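Local coordinates for cellulose hydrolase (Bacillus licheniformis, PDB 4YZT), which hydrolyses internal beta-1,4-glucosidic bonds of cellulose as a tri-modular family 5 endoglucanase, captured here with cellotetraose bound, at residues Y431-Q445 with P523-P536. Numbering follows the deposited sequence.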
loop_
_atom_site.group_PDB
_atom_site.type_symbol
_atom_site.label_atom_id
_atom_site.label_comp_id
_atom_site.label_asym_id
_atom_site.label_seq_id
_atom_site.Cartn_x
_atom_site.Cartn_y
_atom_site.Cartn_z
ATOM N N TYR A 431 0.316 -26.080 12.722
ATOM C CA TYR A 431 -0.183 -25.288 13.848
ATOM C C TYR A 431 -0.830 -26.161 14.897
ATOM O O TYR A 431 -1.100 -27.347 14.660
ATOM C CB TYR A 431 -1.179 -24.215 13.390
ATOM C CG TYR A 431 -2.603 -24.698 13.205
ATOM C CD1 TYR A 431 -3.004 -25.288 12.013
ATOM C CD2 TYR A 431 -3.549 -24.550 14.213
ATOM C CE1 TYR A 431 -4.299 -25.722 11.833
ATOM C CE2 TYR A 431 -4.850 -24.988 14.043
ATOM C CZ TYR A 431 -5.220 -25.565 12.847
ATOM O OH TYR A 431 -6.509 -26.001 12.676
ATOM N N ASP A 432 -1.046 -25.570 16.069
ATOM C CA ASP A 432 -1.737 -26.230 17.166
ATOM C C ASP A 432 -2.569 -25.169 17.872
ATOM O O ASP A 432 -2.431 -23.978 17.566
ATOM C CB ASP A 432 -0.744 -26.890 18.121
ATOM C CG ASP A 432 -1.319 -28.117 18.798
ATOM O OD1 ASP A 432 -2.551 -28.325 18.727
ATOM O OD2 ASP A 432 -0.535 -28.878 19.392
ATOM N N ASP A 433 -3.437 -25.585 18.791
ATOM C CA ASP A 433 -4.266 -24.638 19.540
ATOM C C ASP A 433 -3.372 -23.572 20.194
ATOM O O ASP A 433 -2.415 -23.901 20.890
ATOM C CB ASP A 433 -5.088 -25.342 20.632
ATOM C CG ASP A 433 -5.938 -26.497 20.106
ATOM O OD1 ASP A 433 -6.627 -26.346 19.075
ATOM O OD2 ASP A 433 -5.924 -27.565 20.751
ATOM N N PRO A 434 -3.685 -22.291 19.968
ATOM C CA PRO A 434 -2.947 -21.211 20.632
ATOM C C PRO A 434 -3.137 -21.261 22.143
ATOM O O PRO A 434 -4.209 -21.650 22.594
ATOM C CB PRO A 434 -3.573 -19.944 20.050
ATOM C CG PRO A 434 -4.951 -20.363 19.637
ATOM C CD PRO A 434 -4.814 -21.787 19.169
ATOM N N LYS A 435 -2.117 -20.884 22.905
ATOM C CA LYS A 435 -2.226 -20.892 24.356
ATOM C C LYS A 435 -1.866 -19.520 24.924
ATOM O O LYS A 435 -0.838 -18.937 24.585
ATOM C CB LYS A 435 -1.329 -21.981 24.962
ATOM N N LEU A 436 -2.727 -19.003 25.787
ATOM C CA LEU A 436 -2.445 -17.741 26.462
ATOM C C LEU A 436 -2.104 -17.998 27.917
ATOM O O LEU A 436 -2.780 -18.778 28.581
ATOM C CB LEU A 436 -3.640 -16.788 26.348
ATOM C CG LEU A 436 -3.742 -15.890 25.111
ATOM C CD1 LEU A 436 -3.740 -16.686 23.830
ATOM C CD2 LEU A 436 -5.005 -15.044 25.203
ATOM N N GLU A 437 -1.052 -17.354 28.412
ATOM C CA GLU A 437 -0.663 -17.507 29.813
ATOM C C GLU A 437 -1.771 -16.995 30.727
ATOM O O GLU A 437 -2.033 -17.543 31.795
ATOM C CB GLU A 437 0.645 -16.756 30.099
ATOM N N LYS A 438 -2.431 -15.945 30.268
ATOM C CA LYS A 438 -3.437 -15.249 31.045
ATOM C C LYS A 438 -4.486 -14.788 30.052
ATOM O O LYS A 438 -4.140 -14.225 29.020
ATOM C CB LYS A 438 -2.789 -14.089 31.801
ATOM C CG LYS A 438 -3.633 -13.375 32.832
ATOM C CD LYS A 438 -2.804 -12.241 33.416
ATOM C CE LYS A 438 -3.614 -11.300 34.291
ATOM N NZ LYS A 438 -2.819 -10.074 34.603
ATOM N N SER A 439 -5.757 -15.065 30.335
ATOM C CA SER A 439 -6.840 -14.725 29.416
ATOM C C SER A 439 -7.829 -13.754 30.044
ATOM O O SER A 439 -8.854 -13.419 29.437
ATOM C CB SER A 439 -7.573 -15.983 28.953
ATOM O OG SER A 439 -6.776 -16.730 28.057
ATOM N N GLU A 440 -7.528 -13.315 31.261
ATOM C CA GLU A 440 -8.345 -12.311 31.933
ATOM C C GLU A 440 -7.457 -11.212 32.497
ATOM O O GLU A 440 -6.495 -11.490 33.220
ATOM C CB GLU A 440 -9.186 -12.934 33.051
ATOM C CG GLU A 440 -9.919 -11.894 33.891
ATOM C CD GLU A 440 -10.701 -12.508 35.035
ATOM O OE1 GLU A 440 -11.581 -13.354 34.764
ATOM O OE2 GLU A 440 -10.435 -12.138 36.202
ATOM N N PHE A 441 -7.786 -9.961 32.183
ATOM C CA PHE A 441 -6.991 -8.826 32.636
ATOM C C PHE A 441 -7.891 -7.807 33.313
ATOM O O PHE A 441 -9.017 -7.591 32.886
ATOM C CB PHE A 441 -6.251 -8.173 31.465
ATOM C CG PHE A 441 -5.246 -9.074 30.810
ATOM C CD1 PHE A 441 -5.651 -10.013 29.860
ATOM C CD2 PHE A 441 -3.902 -8.984 31.137
ATOM C CE1 PHE A 441 -4.727 -10.850 29.261
ATOM C CE2 PHE A 441 -2.974 -9.816 30.535
ATOM C CZ PHE A 441 -3.385 -10.743 29.594
ATOM N N THR A 442 -7.396 -7.183 34.370
ATOM C CA THR A 442 -8.141 -6.120 35.023
ATOM C C THR A 442 -7.396 -4.822 34.791
ATOM O O THR A 442 -6.182 -4.748 34.985
ATOM C CB THR A 442 -8.325 -6.392 36.519
ATOM O OG1 THR A 442 -9.077 -7.598 36.683
ATOM C CG2 THR A 442 -9.073 -5.235 37.217
ATOM N N ILE A 443 -8.127 -3.815 34.332
ATOM C CA ILE A 443 -7.559 -2.505 34.064
ATOM C C ILE A 443 -8.224 -1.449 34.948
ATOM O O ILE A 443 -9.450 -1.398 35.060
ATOM C CB ILE A 443 -7.714 -2.137 32.585
ATOM C CG1 ILE A 443 -6.829 -3.059 31.740
ATOM C CG2 ILE A 443 -7.367 -0.673 32.345
ATOM C CD1 ILE A 443 -6.770 -2.698 30.301
ATOM N N SER A 444 -7.402 -0.626 35.588
ATOM C CA SER A 444 -7.879 0.541 36.307
ATOM C C SER A 444 -7.947 1.728 35.345
ATOM O O SER A 444 -6.948 2.078 34.702
ATOM C CB SER A 444 -6.970 0.841 37.490
ATOM O OG SER A 444 -7.276 2.104 38.050
ATOM N N GLN A 445 -9.125 2.340 35.244
ATOM C CA GLN A 445 -9.354 3.429 34.280
ATOM C C GLN A 445 -8.432 4.626 34.492
ATOM O O GLN A 445 -8.044 5.306 33.539
ATOM C CB GLN A 445 -10.801 3.915 34.349
ATOM C CG GLN A 445 -11.843 2.864 34.053
ATOM C CD GLN A 445 -13.253 3.417 34.149
ATOM O OE1 GLN A 445 -13.871 3.397 35.216
ATOM N NE2 GLN A 445 -13.777 3.900 33.029
ATOM N N PRO A 523 -5.538 -20.172 10.957
ATOM C CA PRO A 523 -6.623 -20.434 10.006
ATOM C C PRO A 523 -7.993 -20.004 10.516
ATOM O O PRO A 523 -8.242 -20.016 11.729
ATOM C CB PRO A 523 -6.575 -21.952 9.830
ATOM C CG PRO A 523 -6.038 -22.456 11.127
ATOM C CD PRO A 523 -5.046 -21.412 11.579
ATOM N N LYS A 524 -8.853 -19.637 9.569
ATOM C CA LYS A 524 -10.233 -19.223 9.826
ATOM C C LYS A 524 -10.935 -20.151 10.800
ATOM O O LYS A 524 -10.966 -21.358 10.598
ATOM C CB LYS A 524 -11.014 -19.180 8.509
ATOM C CG LYS A 524 -12.463 -18.725 8.626
ATOM C CD LYS A 524 -12.536 -17.265 9.032
ATOM C CE LYS A 524 -13.962 -16.736 8.945
ATOM N NZ LYS A 524 -14.045 -15.345 9.468
ATOM N N GLY A 525 -11.493 -19.580 11.861
ATOM C CA GLY A 525 -12.228 -20.359 12.830
ATOM C C GLY A 525 -11.459 -20.615 14.116
ATOM O O GLY A 525 -12.047 -21.026 15.120
ATOM N N VAL A 526 -10.147 -20.388 14.096
ATOM C CA VAL A 526 -9.369 -20.436 15.336
ATOM C C VAL A 526 -9.327 -19.032 15.946
ATOM O O VAL A 526 -9.158 -18.032 15.240
ATOM C CB VAL A 526 -7.932 -20.962 15.105
ATOM C CG1 VAL A 526 -7.131 -20.957 16.405
ATOM C CG2 VAL A 526 -7.963 -22.374 14.534
ATOM N N GLU A 527 -9.499 -18.951 17.258
ATOM C CA GLU A 527 -9.521 -17.648 17.910
ATOM C C GLU A 527 -9.074 -17.758 19.355
ATOM O O GLU A 527 -8.981 -18.864 19.907
ATOM C CB GLU A 527 -10.920 -17.027 17.830
ATOM C CG GLU A 527 -12.026 -17.891 18.399
ATOM C CD GLU A 527 -13.426 -17.311 18.160
ATOM O OE1 GLU A 527 -14.253 -17.383 19.093
ATOM O OE2 GLU A 527 -13.700 -16.789 17.050
ATOM N N ALA A 528 -8.798 -16.605 19.952
ATOM C CA ALA A 528 -8.404 -16.511 21.352
ATOM C C ALA A 528 -9.248 -15.439 22.036
ATOM O O ALA A 528 -9.221 -14.273 21.632
ATOM C CB ALA A 528 -6.919 -16.193 21.477
ATOM N N VAL A 529 -9.989 -15.847 23.064
ATOM C CA VAL A 529 -10.927 -14.967 23.753
ATOM C C VAL A 529 -10.317 -14.394 25.030
ATOM O O VAL A 529 -9.854 -15.135 25.905
ATOM C CB VAL A 529 -12.236 -15.711 24.107
ATOM C CG1 VAL A 529 -13.170 -14.819 24.892
ATOM C CG2 VAL A 529 -12.923 -16.235 22.852
ATOM N N VAL A 530 -10.320 -13.073 25.137
ATOM C CA VAL A 530 -9.719 -12.394 26.278
ATOM C C VAL A 530 -10.749 -11.499 26.942
ATOM O O VAL A 530 -11.375 -10.665 26.275
ATOM C CB VAL A 530 -8.499 -11.526 25.871
ATOM C CG1 VAL A 530 -7.914 -10.821 27.097
ATOM C CG2 VAL A 530 -7.441 -12.377 25.168
ATOM N N LYS A 531 -10.917 -11.664 28.249
ATOM C CA LYS A 531 -11.848 -10.837 29.007
ATOM C C LYS A 531 -11.100 -9.708 29.690
ATOM O O LYS A 531 -10.022 -9.915 30.234
ATOM C CB LYS A 531 -12.616 -11.686 30.028
ATOM C CG LYS A 531 -13.546 -12.687 29.356
ATOM C CD LYS A 531 -14.518 -13.324 30.319
ATOM C CE LYS A 531 -15.529 -14.174 29.557
ATOM N NZ LYS A 531 -16.350 -13.362 28.604
ATOM N N VAL A 532 -11.657 -8.505 29.641
ATOM C CA VAL A 532 -11.020 -7.376 30.301
ATOM C C VAL A 532 -11.986 -6.767 31.316
ATOM O O VAL A 532 -13.070 -6.301 30.953
ATOM C CB VAL A 532 -10.550 -6.314 29.279
ATOM C CG1 VAL A 532 -9.993 -5.092 29.982
ATOM C CG2 VAL A 532 -9.500 -6.914 28.332
ATOM N N LYS A 533 -11.591 -6.813 32.586
ATOM C CA LYS A 533 -12.382 -6.249 33.674
ATOM C C LYS A 533 -11.984 -4.796 33.929
ATOM O O LYS A 533 -10.810 -4.431 33.826
ATOM C CB LYS A 533 -12.206 -7.068 34.960
ATOM C CG LYS A 533 -12.389 -8.566 34.798
ATOM C CD LYS A 533 -13.780 -8.919 34.319
ATOM C CE LYS A 533 -13.905 -10.417 34.092
ATOM N NZ LYS A 533 -15.126 -10.782 33.315
ATOM N N ILE A 534 -12.967 -3.973 34.270
ATOM C CA ILE A 534 -12.743 -2.553 34.493
ATOM C C ILE A 534 -12.955 -2.173 35.959
ATOM O O ILE A 534 -13.981 -2.512 36.548
ATOM C CB ILE A 534 -13.679 -1.701 33.595
ATOM C CG1 ILE A 534 -13.305 -1.882 32.126
ATOM C CG2 ILE A 534 -13.614 -0.233 33.976
ATOM C CD1 ILE A 534 -11.834 -1.631 31.856
ATOM N N THR A 535 -11.976 -1.492 36.552
ATOM C CA THR A 535 -12.133 -0.886 37.875
ATOM C C THR A 535 -11.877 0.618 37.765
ATOM O O THR A 535 -11.352 1.067 36.747
ATOM C CB THR A 535 -11.165 -1.486 38.903
ATOM O OG1 THR A 535 -9.823 -1.315 38.436
ATOM C CG2 THR A 535 -11.457 -2.959 39.130
ATOM N N PRO A 536 -12.249 1.403 38.796
ATOM C CA PRO A 536 -11.889 2.825 38.759
ATOM C C PRO A 536 -10.379 3.057 38.677
ATOM O O PRO A 536 -9.584 2.264 39.191
ATOM C CB PRO A 536 -12.434 3.364 40.083
ATOM C CG PRO A 536 -13.526 2.436 40.453
ATOM C CD PRO A 536 -13.094 1.085 39.965
ATOM O OXT PRO A 536 -9.924 4.052 38.098
#
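Lys533 sits at the centre of a parallel strand pair, its N giving a 2.7 Å hydrogen bond to Phe441 O and its O taking one from Ile443 N at 2.8 Å. Lys531 does the same between Ser439 and Phe441, and Thr535 between Ile443 and Gln445, so strand 440-444 runs alongside 527-535 on six backbone bonds. Alternate residues then sort the side chains. On one face Thr442 lays OG1 over Lys533 CB, while Lys533 NZ stays 4.6 Å from Glu440 OE1, near enough for a diffuse attraction at most; Lys531 instead turns its NZ to Thr516. On the other face Val530 CG1 meets the edge of the Phe441 ring, 3.7 Å from CD1, and Ile443 CD1 lies against Val532 CG1. Leu452 and Ile454 of strand 452-457 also pack on Phe441, which is buried.

Before residue 439 the register gives way to side-chain contacts. Leu436 spans two side chains of the strand, CD2 touching Val530 CG2 at 3.6 Å and CD1 reaching Ala528 CB. Pro434 rests on Val526 CG1, and Pro523 CG sits over one face of the Tyr431 ring in a CH-pi contact, 3.9 Å from its centroid. Tyr431 chi1 of 83° swings the ring to this proline, and Phe345 of the preceding beta module touches both partners.

At the far end Ser444 OG, anti to its backbone N (chi1 169°), donates a 2.6 Å hydrogen bond to Pro536 O; Ser446 takes OXT. The C-terminal carboxylate of Pro536 is thus gripped by two hydroxyls, which would probably disperse part of its negative charge. The chemistry therefore changes along the contact, from apolar touch at the module junction, through backbone pairing, to a polar clasp on the C-terminus.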